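PDB 3R0A: putative transcriptional regulator from Methanosarcina mazei, which probably regulates transcription by binding DNA through a helix-turn-helix domain. Local coordinates for residues Asn98-Gln101 / Lys102-Ser106. Residues are numbered along the deposited sequence; the frame is centred on the assembly and turned at random.
Sequences NIIQ and KIVQS
The carboxamide of Gln-101, a flat group on a bent stem, has Val-104 under one face: NE2 lies 4.0 Å from Val-104 CG1, nearest to it, and CB of the same valine lies below OE1. A bend at chi2 (61°) brings the amide round to Val-104, one turn further along the alpha-helix 93-119. The flat amide of Gln-105 is gripped by polar partners: its OE1 accepts a hydrogen bond from NE2 of Gln-105 in the second subunit, while its own NE2 donates to Asp-109 OD1 of the same chain. Glutamine suits this place, since one amide can accept a bond from the second subunit and donate one within its own chain. Branched apolar residues suit the other faces. Ile-99 and Ile-103 lie side by side, CG2 of the first 4.1 Å from CD1 of the second, and both pack on Leu-22 of helix 14-22. Ile-100 and Val-104 meet more loosely, their CG2 atoms 4.4 Å apart, and pack on Leu-115 and Ala-108 of the second subunit, respectively. Regular i to i+4 backbone bonds hold this spacing, that from Gln-105 N to Gln-101 O measuring 2.7 Å. At Ser-106 the short hydroxyl folds back onto the helix, OG donating to Ile-103 O at 2.9 Å.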
ATOM      1  N   ASN B  98      -0.072   5.153 -15.667  1.00 48.73           N
ATOM      2  CA  ASN B  98      -1.406   5.454 -15.194  1.00 48.41           C
ATOM      3  C   ASN B  98      -2.202   4.185 -14.865  1.00 47.04           C
ATOM      4  O   ASN B  98      -3.021   4.195 -13.951  1.00 46.85           O
ATOM      5  CB  ASN B  98      -2.177   6.346 -16.185  1.00 48.77           C
ATOM      6  CG  ASN B  98      -1.480   7.686 -16.473  1.00 52.68           C
ATOM      7  OD1 ASN B  98      -0.442   8.052 -15.870  1.00 55.38           O
ATOM      8  ND2 ASN B  98      -2.058   8.433 -17.417  1.00 54.42           N
ATOM      9  N   ILE B  99      -1.954   3.096 -15.599  1.00 45.93           N
ATOM     10  CA  ILE B  99      -2.691   1.831 -15.383  1.00 44.23           C
ATOM     11  C   ILE B  99      -2.313   1.277 -14.032  1.00 42.99           C
ATOM     12  O   ILE B  99      -3.158   0.935 -13.215  1.00 42.92           O
ATOM     13  CB  ILE B  99      -2.351   0.713 -16.430  1.00 44.31           C
ATOM     14  CG1 ILE B  99      -2.467   1.209 -17.881  1.00 45.15           C
ATOM     15  CG2 ILE B  99      -3.187  -0.578 -16.153  1.00 42.28           C
ATOM     16  CD1 ILE B  99      -3.892   1.416 -18.408  1.00 46.51           C
ATOM     17  N   ILE B 100      -1.015   1.166 -13.833  1.00 42.19           N
ATOM     18  CA  ILE B 100      -0.442   0.671 -12.597  1.00 42.01           C
ATOM     19  C   ILE B 100      -0.838   1.528 -11.366  1.00 42.12           C
ATOM     20  O   ILE B 100      -1.215   0.974 -10.316  1.00 41.23           O
ATOM     21  CB  ILE B 100       1.094   0.485 -12.776  1.00 42.00           C
ATOM     22  CG1 ILE B 100       1.351  -0.694 -13.732  1.00 40.38           C
ATOM     23  CG2 ILE B 100       1.800   0.263 -11.444  1.00 42.88           C
ATOM     24  CD1 ILE B 100       2.777  -0.930 -14.105  1.00 39.77           C
ATOM     25  N   GLN B 101      -0.809   2.855 -11.510  1.00 42.08           N
ATOM     26  CA  GLN B 101      -1.111   3.742 -10.381  1.00 42.97           C
ATOM     27  C   GLN B 101      -2.564   3.733 -10.012  1.00 43.04           C
ATOM     28  O   GLN B 101      -2.910   3.813  -8.827  1.00 42.76           O
ATOM     29  CB  GLN B 101      -0.642   5.175 -10.611  1.00 43.46           C
ATOM     30  CG  GLN B 101      -0.663   6.030  -9.317  1.00 44.98           C
ATOM     31  CD  GLN B 101       0.257   5.505  -8.213  1.00 47.71           C
ATOM     32  OE1 GLN B 101       1.259   4.809  -8.466  1.00 48.80           O
ATOM     33  NE2 GLN B 101      -0.077   5.851  -6.967  1.00 50.21           N
ATOM     34  N   LYS B 102      -3.424   3.608 -11.021  1.00 43.04           N
ATOM     35  CA  LYS B 102      -4.839   3.460 -10.765  1.00 42.38           C
ATOM     36  C   LYS B 102      -5.016   2.280  -9.829  1.00 41.08           C
ATOM     37  O   LYS B 102      -5.739   2.364  -8.841  1.00 41.41           O
ATOM     38  CB  LYS B 102      -5.618   3.251 -12.067  1.00 43.67           C
ATOM     39  CG  LYS B 102      -6.980   3.976 -12.100  1.00 46.83           C
ATOM     40  CD  LYS B 102      -6.800   5.426 -12.598  1.00 51.33           C
ATOM     41  CE  LYS B 102      -7.255   5.552 -14.082  1.00 53.13           C
ATOM     42  NZ  LYS B 102      -6.471   6.676 -14.741  1.00 56.51           N
ATOM     43  N   ILE B 103      -4.309   1.199 -10.138  1.00 39.37           N
ATOM     44  CA  ILE B 103      -4.364  -0.048  -9.380  1.00 38.34           C
ATOM     45  C   ILE B 103      -3.763   0.045  -7.952  1.00 37.74           C
ATOM     46  O   ILE B 103      -4.383  -0.418  -6.980  1.00 38.30           O
ATOM     47  CB  ILE B 103      -3.690  -1.184 -10.179  1.00 37.92           C
ATOM     48  CG1 ILE B 103      -4.487  -1.460 -11.472  1.00 38.91           C
ATOM     49  CG2 ILE B 103      -3.586  -2.436  -9.339  1.00 38.53           C
ATOM     50  CD1 ILE B 103      -3.760  -2.325 -12.502  1.00 37.87           C
ATOM     51  N   VAL B 104      -2.564   0.608  -7.832  1.00 36.49           N
ATOM     52  CA  VAL B 104      -1.988   0.945  -6.523  1.00 35.66           C
ATOM     53  C   VAL B 104      -2.931   1.866  -5.741  1.00 35.52           C
ATOM     54  O   VAL B 104      -3.143   1.687  -4.562  1.00 35.15           O
ATOM     55  CB  VAL B 104      -0.630   1.684  -6.660  1.00 36.19           C
ATOM     56  CG1 VAL B 104      -0.172   2.226  -5.295  1.00 35.26           C
ATOM     57  CG2 VAL B 104       0.447   0.762  -7.263  1.00 34.02           C
ATOM     58  N   GLN B 105      -3.497   2.860  -6.408  1.00 34.84           N
ATOM     59  CA  GLN B 105      -4.401   3.751  -5.717  1.00 34.55           C
ATOM     60  C   GLN B 105      -5.547   2.949  -5.061  1.00 34.89           C
ATOM     61  O   GLN B 105      -5.879   3.169  -3.873  1.00 34.47           O
ATOM     62  CB  GLN B 105      -4.931   4.834  -6.685  1.00 34.00           C
ATOM     63  CG  GLN B 105      -5.756   5.939  -6.035  1.00 34.06           C
ATOM     64  CD  GLN B 105      -5.066   6.478  -4.792  1.00 33.23           C
ATOM     65  OE1 GLN B 105      -3.868   6.784  -4.839  1.00 31.76           O
ATOM     66  NE2 GLN B 105      -5.804   6.538  -3.660  1.00 30.00           N
ATOM     67  N   SER B 106      -6.148   2.025  -5.832  1.00 35.06           N
ATOM     68  CA  SER B 106      -7.290   1.232  -5.328  1.00 35.19           C
ATOM     69  C   SER B 106      -6.906   0.344  -4.163  1.00 34.61           C
ATOM     70  O   SER B 106      -7.725   0.102  -3.282  1.00 35.62           O
ATOM     71  CB  SER B 106      -8.003   0.436  -6.434  1.00 35.04           C
ATOM     72  OG  SER B 106      -7.282  -0.742  -6.775  1.00 36.25           O
TER